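Local coordinates for decaprenyl diphosphate synthase (Rhodobacter capsulatus, PDB 3MZV), which probably condenses isopentenyl diphosphate units onto an allylic diphosphate, with magnesium, to make the long all-trans polyprenyl chain of isoprenoid quinones, at residues 170-173 / 174-178; 254-257 / 258-262; 293-296 / 297-301. All coordinates share one frame; numbering follows the deposited sequence.

Interaction 1: 170-173 / 174-178; sequences DIYL and RVIRG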
loop_
_atom_site.group_PDB
_atom_site.type_symbol
_atom_site.label_atom_id
_atom_site.label_comp_id
_atom_site.label_asym_id
_atom_site.label_seq_id
_atom_site.Cartn_x
_atom_site.Cartn_y
_atom_site.Cartn_z
ATOM N N ASP B 170 27.604 1.974 4.645
ATOM C CA ASP B 170 26.870 0.713 4.676
ATOM C C ASP B 170 25.376 0.982 4.845
ATOM O O ASP B 170 24.560 0.412 4.125
ATOM C CB ASP B 170 27.396 -0.199 5.806
ATOM C CG ASP B 170 28.781 -0.863 5.467
ATOM O OD1 ASP B 170 29.360 -0.624 4.374
ATOM O OD2 ASP B 170 29.317 -1.606 6.316
ATOM N N ILE B 171 25.017 1.901 5.742
ATOM C CA ILE B 171 23.607 2.274 5.932
ATOM C C ILE B 171 23.041 2.903 4.696
ATOM O O ILE B 171 21.903 2.593 4.294
ATOM C CB ILE B 171 23.405 3.159 7.189
ATOM C CG1 ILE B 171 23.716 2.306 8.413
ATOM C CG2 ILE B 171 21.981 3.778 7.245
ATOM C CD1 ILE B 171 23.874 3.054 9.736
ATOM N N TYR B 172 23.825 3.794 4.070
ATOM C CA TYR B 172 23.392 4.448 2.857
ATOM C C TYR B 172 23.102 3.420 1.761
ATOM O O TYR B 172 22.116 3.572 1.049
ATOM C CB TYR B 172 24.418 5.491 2.383
ATOM C CG TYR B 172 24.228 5.998 0.955
ATOM C CD1 TYR B 172 23.251 6.898 0.653
ATOM C CD2 TYR B 172 25.043 5.540 -0.080
ATOM C CE1 TYR B 172 23.069 7.360 -0.623
ATOM C CE2 TYR B 172 24.887 6.022 -1.400
ATOM C CZ TYR B 172 23.890 6.904 -1.661
ATOM O OH TYR B 172 23.691 7.392 -2.966
ATOM N N LEU B 173 23.993 2.437 1.605
ATOM C CA LEU B 173 23.823 1.376 0.607
ATOM C C LEU B 173 22.530 0.572 0.887
ATOM O O LEU B 173 21.808 0.229 -0.017
ATOM C CB LEU B 173 25.029 0.441 0.581
ATOM C CG LEU B 173 24.855 -0.696 -0.423
ATOM C CD1 LEU B 173 24.624 -0.132 -1.866
ATOM C CD2 LEU B 173 26.052 -1.651 -0.391
ATOM N N ARG B 174 22.240 0.331 2.147
ATOM C CA ARG B 174 21.006 -0.340 2.542
ATOM C C ARG B 174 19.776 0.481 2.165
ATOM O O ARG B 174 18.789 -0.073 1.693
ATOM C CB ARG B 174 21.068 -0.611 4.040
ATOM C CG ARG B 174 19.994 -1.519 4.625
ATOM C CD ARG B 174 20.649 -2.441 5.698
ATOM N NE ARG B 174 21.795 -1.818 6.387
ATOM C CZ ARG B 174 22.814 -2.479 6.957
ATOM N NH1 ARG B 174 23.794 -1.799 7.561
ATOM N NH2 ARG B 174 22.870 -3.809 6.943
ATOM N N VAL B 175 19.832 1.797 2.351
ATOM C CA VAL B 175 18.726 2.662 2.013
ATOM C C VAL B 175 18.501 2.637 0.522
ATOM O O VAL B 175 17.361 2.511 0.056
ATOM C CB VAL B 175 18.965 4.123 2.435
ATOM C CG1 VAL B 175 18.036 5.073 1.677
ATOM C CG2 VAL B 175 18.868 4.263 3.983
ATOM N N ILE B 176 19.565 2.784 -0.264
ATOM C CA ILE B 176 19.332 2.887 -1.677
ATOM C C ILE B 176 18.943 1.513 -2.259
ATOM O O ILE B 176 18.185 1.481 -3.209
ATOM C CB ILE B 176 20.497 3.573 -2.451
ATOM C CG1 ILE B 176 21.782 2.752 -2.397
ATOM C CG2 ILE B 176 20.697 4.990 -1.876
ATOM C CD1 ILE B 176 22.983 3.409 -3.249
ATOM N N ARG B 177 19.481 0.431 -1.695
ATOM C CA ARG B 177 19.176 -0.948 -2.119
ATOM C C ARG B 177 17.700 -1.242 -1.856
ATOM O O ARG B 177 17.011 -1.819 -2.694
ATOM C CB ARG B 177 20.103 -1.968 -1.416
ATOM C CG ARG B 177 19.945 -3.433 -1.838
ATOM C CD ARG B 177 21.212 -4.193 -1.483
ATOM N NE ARG B 177 22.145 -4.476 -2.563
ATOM C CZ ARG B 177 23.462 -4.649 -2.394
ATOM N NH1 ARG B 177 24.248 -4.950 -3.424
ATOM N NH2 ARG B 177 24.022 -4.496 -1.195
ATOM N N GLY B 178 17.188 -0.802 -0.713
ATOM C CA GLY B 178 15.775 -0.979 -0.401
ATOM C C GLY B 178 14.854 -0.099 -1.230
ATOM O O GLY B 178 13.932 -0.591 -1.882
#

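Interaction 2: 254-257 / 258-262; sequences ALAD and EAERA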
loop_
_atom_site.group_PDB
_atom_site.type_symbol
_atom_site.label_atom_id
_atom_site.label_comp_id
_atom_site.label_asym_id
_atom_site.label_seq_id
_atom_site.Cartn_x
_atom_site.Cartn_y
_atom_site.Cartn_z
ATOM N N ALA B 254 32.911 12.178 7.191
ATOM C CA ALA B 254 33.958 11.275 7.670
ATOM C C ALA B 254 35.349 11.891 7.635
ATOM O O ALA B 254 36.201 11.543 8.460
ATOM C CB ALA B 254 33.927 9.932 6.839
ATOM N N LEU B 255 35.586 12.830 6.718
ATOM C CA LEU B 255 36.859 13.511 6.572
ATOM C C LEU B 255 36.938 14.884 7.293
ATOM O O LEU B 255 37.939 15.558 7.208
ATOM C CB LEU B 255 37.154 13.706 5.077
ATOM C CG LEU B 255 37.332 12.367 4.316
ATOM C CD1 LEU B 255 37.512 12.574 2.817
ATOM C CD2 LEU B 255 38.565 11.626 4.906
ATOM N N ALA B 256 35.861 15.281 7.958
ATOM C CA ALA B 256 35.711 16.610 8.551
ATOM C C ALA B 256 36.601 16.766 9.772
ATOM O O ALA B 256 36.570 15.933 10.644
ATOM C CB ALA B 256 34.259 16.835 9.004
ATOM N N ASP B 257 37.318 17.858 9.871
ATOM C CA ASP B 257 37.935 18.200 11.163
ATOM C C ASP B 257 36.903 18.815 12.127
ATOM O O ASP B 257 35.711 18.867 11.826
ATOM C CB ASP B 257 39.162 19.066 10.957
ATOM C CG ASP B 257 38.831 20.434 10.355
ATOM O OD1 ASP B 257 37.633 20.824 10.217
ATOM O OD2 ASP B 257 39.790 21.122 10.035
ATOM N N GLU B 258 37.353 19.262 13.308
ATOM C CA GLU B 258 36.442 19.776 14.318
ATOM C C GLU B 258 35.574 20.913 13.756
ATOM O O GLU B 258 34.388 20.937 13.966
ATOM C CB GLU B 258 37.301 20.260 15.495
ATOM C CG GLU B 258 36.643 20.708 16.747
ATOM C CD GLU B 258 37.705 21.331 17.726
ATOM O OE1 GLU B 258 38.803 20.738 17.911
ATOM O OE2 GLU B 258 37.458 22.427 18.285
ATOM N N ALA B 259 36.174 21.895 13.082
ATOM C CA ALA B 259 35.357 23.043 12.584
ATOM C C ALA B 259 34.405 22.642 11.455
ATOM O O ALA B 259 33.283 23.161 11.358
ATOM C CB ALA B 259 36.262 24.194 12.142
ATOM N N GLU B 260 34.852 21.752 10.568
ATOM C CA GLU B 260 33.970 21.253 9.501
ATOM C C GLU B 260 32.806 20.478 10.036
ATOM O O GLU B 260 31.693 20.622 9.523
ATOM C CB GLU B 260 34.705 20.429 8.439
ATOM C CG GLU B 260 35.664 21.226 7.604
ATOM C CD GLU B 260 36.487 20.388 6.527
ATOM O OE1 GLU B 260 36.228 19.212 6.333
ATOM O OE2 GLU B 260 37.412 20.954 5.880
ATOM N N ARG B 261 33.058 19.665 11.064
ATOM C CA ARG B 261 32.008 18.890 11.705
ATOM C C ARG B 261 30.949 19.819 12.260
ATOM O O ARG B 261 29.764 19.525 12.158
ATOM C CB ARG B 261 32.592 18.020 12.811
ATOM C CG ARG B 261 31.755 16.852 13.207
ATOM C CD ARG B 261 32.562 15.834 14.096
ATOM N NE ARG B 261 34.015 15.836 13.849
ATOM C CZ ARG B 261 34.963 16.268 14.704
ATOM N NH1 ARG B 261 34.666 16.730 15.920
ATOM N NH2 ARG B 261 36.248 16.217 14.342
ATOM N N ALA B 262 31.362 20.941 12.856
ATOM C CA ALA B 262 30.416 21.934 13.337
ATOM C C ALA B 262 29.532 22.493 12.208
ATOM O O ALA B 262 28.339 22.708 12.402
ATOM C CB ALA B 262 31.129 23.074 14.134
#

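Interaction 3: 293-296 / 297-301; sequences ATRL and AAIGW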
loop_
_atom_site.group_PDB
_atom_site.type_symbol
_atom_site.label_atom_id
_atom_site.label_comp_id
_atom_site.label_asym_id
_atom_site.label_seq_id
_atom_site.Cartn_x
_atom_site.Cartn_y
_atom_site.Cartn_z
ATOM N N ALA B 293 34.535 10.839 -5.761
ATOM C CA ALA B 293 34.458 9.546 -5.134
ATOM C C ALA B 293 33.077 8.921 -5.362
ATOM O O ALA B 293 32.961 7.728 -5.600
ATOM C CB ALA B 293 34.754 9.682 -3.570
ATOM N N THR B 294 32.020 9.750 -5.315
ATOM C CA THR B 294 30.663 9.230 -5.546
ATOM C C THR B 294 30.516 8.840 -7.010
ATOM O O THR B 294 29.898 7.844 -7.301
ATOM C CB THR B 294 29.625 10.291 -5.123
ATOM O OG1 THR B 294 29.848 10.621 -3.744
ATOM C CG2 THR B 294 28.184 9.819 -5.369
ATOM N N ARG B 295 31.083 9.622 -7.918
ATOM C CA ARG B 295 31.106 9.273 -9.340
ATOM C C ARG B 295 31.722 7.884 -9.534
ATOM O O ARG B 295 31.165 7.025 -10.216
ATOM C CB ARG B 295 31.852 10.318 -10.142
ATOM C CG ARG B 295 31.677 10.172 -11.627
ATOM C CD ARG B 295 32.524 11.165 -12.348
ATOM N NE ARG B 295 33.864 10.630 -12.576
ATOM C CZ ARG B 295 34.196 9.783 -13.552
ATOM N NH1 ARG B 295 35.451 9.387 -13.659
ATOM N NH2 ARG B 295 33.304 9.343 -14.443
ATOM N N LEU B 296 32.904 7.666 -8.947
ATOM C CA LEU B 296 33.532 6.356 -8.986
ATOM C C LEU B 296 32.662 5.230 -8.446
ATOM O O LEU B 296 32.663 4.152 -9.006
ATOM C CB LEU B 296 34.876 6.346 -8.214
ATOM C CG LEU B 296 36.020 7.180 -8.790
ATOM C CD1 LEU B 296 37.286 6.946 -7.930
ATOM C CD2 LEU B 296 36.277 6.825 -10.194
ATOM N N ALA B 297 31.931 5.455 -7.351
ATOM C CA ALA B 297 31.078 4.420 -6.766
ATOM C C ALA B 297 30.018 4.028 -7.803
ATOM O O ALA B 297 29.787 2.839 -8.067
ATOM C CB ALA B 297 30.392 4.921 -5.478
ATOM N N ALA B 298 29.421 5.043 -8.424
ATOM C CA ALA B 298 28.400 4.802 -9.469
ATOM C C ALA B 298 28.929 4.017 -10.672
ATOM O O ALA B 298 28.296 3.051 -11.106
ATOM C CB ALA B 298 27.782 6.150 -9.922
ATOM N N ILE B 299 30.067 4.430 -11.235
ATOM C CA ILE B 299 30.571 3.757 -12.407
ATOM C C ILE B 299 31.100 2.350 -12.028
ATOM O O ILE B 299 30.983 1.404 -12.818
ATOM C CB ILE B 299 31.529 4.606 -13.244
ATOM C CG1 ILE B 299 32.859 4.802 -12.518
ATOM C CG2 ILE B 299 30.876 5.961 -13.646
ATOM C CD1 ILE B 299 33.909 5.559 -13.356
ATOM N N GLY B 300 31.549 2.191 -10.787
ATOM C CA GLY B 300 31.943 0.881 -10.248
ATOM C C GLY B 300 30.777 -0.102 -10.222
ATOM O O GLY B 300 30.917 -1.269 -10.626
ATOM N N TRP B 301 29.609 0.382 -9.774
ATOM C CA TRP B 301 28.427 -0.461 -9.723
ATOM C C TRP B 301 28.017 -0.863 -11.148
ATOM O O TRP B 301 27.516 -1.965 -11.329
ATOM C CB TRP B 301 27.283 0.216 -8.909
ATOM C CG TRP B 301 27.455 -0.043 -7.423
ATOM C CD1 TRP B 301 27.866 0.839 -6.439
ATOM C CD2 TRP B 301 27.245 -1.279 -6.772
ATOM N NE1 TRP B 301 27.905 0.203 -5.218
ATOM C CE2 TRP B 301 27.560 -1.101 -5.396
ATOM C CE3 TRP B 301 26.863 -2.547 -7.220
ATOM C CZ2 TRP B 301 27.434 -2.137 -4.452
ATOM C CZ3 TRP B 301 26.764 -3.567 -6.287
ATOM C CH2 TRP B 301 27.044 -3.351 -4.923
#

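Interaction 1: 170-173 / 174-178
Ile176 lays its CG2 methyl over one face of the Tyr172 ring, four residues back along the same helix. The methyl lies 4.0 Å from the ring centroid and 28° off the ring normal, a CH-pi contact whose closest approach is Ile176 CG2 to Tyr172 CE1 at 3.6 Å. The other branch of Ile176 reaches the same ring, Ile176 CD1 coming 3.7 Å from Tyr172 CE2. Both can do so because CG1 occupies the crowded position between the backbone N and the carbonyl carbon (chi1 65°), while CG2 stands opposite the carbonyl carbon.

Leu173 lies beside this pair, with Leu173 CD1 4.1 Å from Ile176 CG1, and the two side chains cross at about a right angle. The same methyl lies over one face of the Arg177 guanidinium, whose NH2 is 3.6 Å from Leu173 CD2. Arg177 NH1 is salt-bridged to Asp210, which would restrain the charged end. Beneath the side chains the i to i+4 bonding is regular, as in the 3.0 Å bond from Ile176 N to Tyr172 O.

Arg174 bends back until its NH1 is 4.2 Å from Ile171 CG1, which lies near the guanidinium plane; Arg174 NE is buried with no partner in the model, and the side chain also packs on His37 of the second subunit. Tyr172 OH bonds Asp221, part of the second aspartate-rich motif of this family. These first turns of helix 169-194 lie with Ile176 against helix 199-224, Val175 against helix 138-161 and Tyr172 against helix 247-254.

Interaction 2: 254-257 / 258-262
The Arg261 guanidinium lies beside the turn that starts its own helix, with the carbonyl O of Asp257 over one face and that of Ala256 at its edge, near the guanidinium plane. The closest approach of the flat group is Arg261 NH2 to Asp257 C, 3.5 Å; it packs against the peptide, and the carbonyl oxygens may favour the positive group. Two carboxylates form the other flat pair: those of Asp257 and Glu260, whose planes are turned 56° against each other and whose side chains cross at about a right angle.

Asp257 serves the helix start with both side chain and backbone. With CG placed between its backbone N and carbonyl carbon (chi1 65°), the carboxylate folds over the first turn and Asp257 OD1 accepts from Glu260 N at 3.0 Å. That bond is fairly straight and meets OD1 nearly along its C-O axis. The backbone of the same residue opens the helical series, Asp257 O accepting from Arg261 N at 2.9 Å. The capping bond also brings Glu260 CG close, 3.3 Å from Asp257 OD1.

The like charges of Asp257 OD1 and Glu260 OE2, 4.3 Å apart, would be expected to cost energy, but Glu260 is bridged to Lys287 and bonded to His288, and the helix start probably favours negative groups. Ala256 points its methyl at the turn, Ala256 CB 3.7 Å from Glu260 CB. An aspartate accepting from the backbone N-H three residues on is the classic N-cap, here at the start of helix 258-270, on the surface where the chain turns out of helix 247-254.

Interaction 3: 293-296 / 297-301
Leu296, Ile299 and Ala297 bury the most surface in this run of helix, and each does so differently. Leu296 and Ile299 meet through their ends, CD2 of Leu296 lying 4.1 Å from CD1 of Ile299. Leu296 turns CG away from its own carbonyl carbon (chi1 -67°), while Ile299 sets CG1 between its backbone N and carbonyl carbon (chi1 70°), which lays that branch along the preceding turn. There Ile299 CG1 is 3.6 Å from Leu296 O, and Ile299 CG2 stands at the same distance from Arg295 O.

Ala297, with only a methyl, packs on the backbone: Ala297 CB is 3.5 Å from Thr294 O.

Arg295 comes to the same Ile299 CD1 that meets Leu296, its NH2 4.0 Å away and the methyl oblique to the guanidinium. Arg295 NE is salt-bridged to Glu292, and NH2 is hydrogen-bonded to the carbonyl of Val332. The backbone links are the usual i to i+4 bonds, among them Ile299 N to Arg295 O at 3.0 Å and Gly300 N to Leu296 O at 2.9 Å.

Helix 290-308 lies among several neighbours: Thr294 and Ala298 rest on Ile218 of helix 199-224, Ala297 touches Met247 of helix 247-254, and Ile299 and Arg295 meet the C-terminal segment at Val329 and Glu334.

Interactions 1 and 3, their centres about 15 Å apart, touch directly: Arg177 NH1 packs on Trp301 CH2 at 3.6 Å. They also share neighbours, since Ile176 and Trp301 both rest on Ile214 and Ile218 of helix 199-224, while Tyr172 and Ala297 both meet Met247. That shared helix carries the second aspartate-rich motif, which in this family binds magnesium and substrate diphosphate, so interaction 1 adjoins the probable active site through Asp221. Interaction 2 stands apart at the surface, with its centre about 23 Å from each of the others and nearest atoms about 10 and 8 Å away; helix 247-254, packed against both, leads into its capped turn.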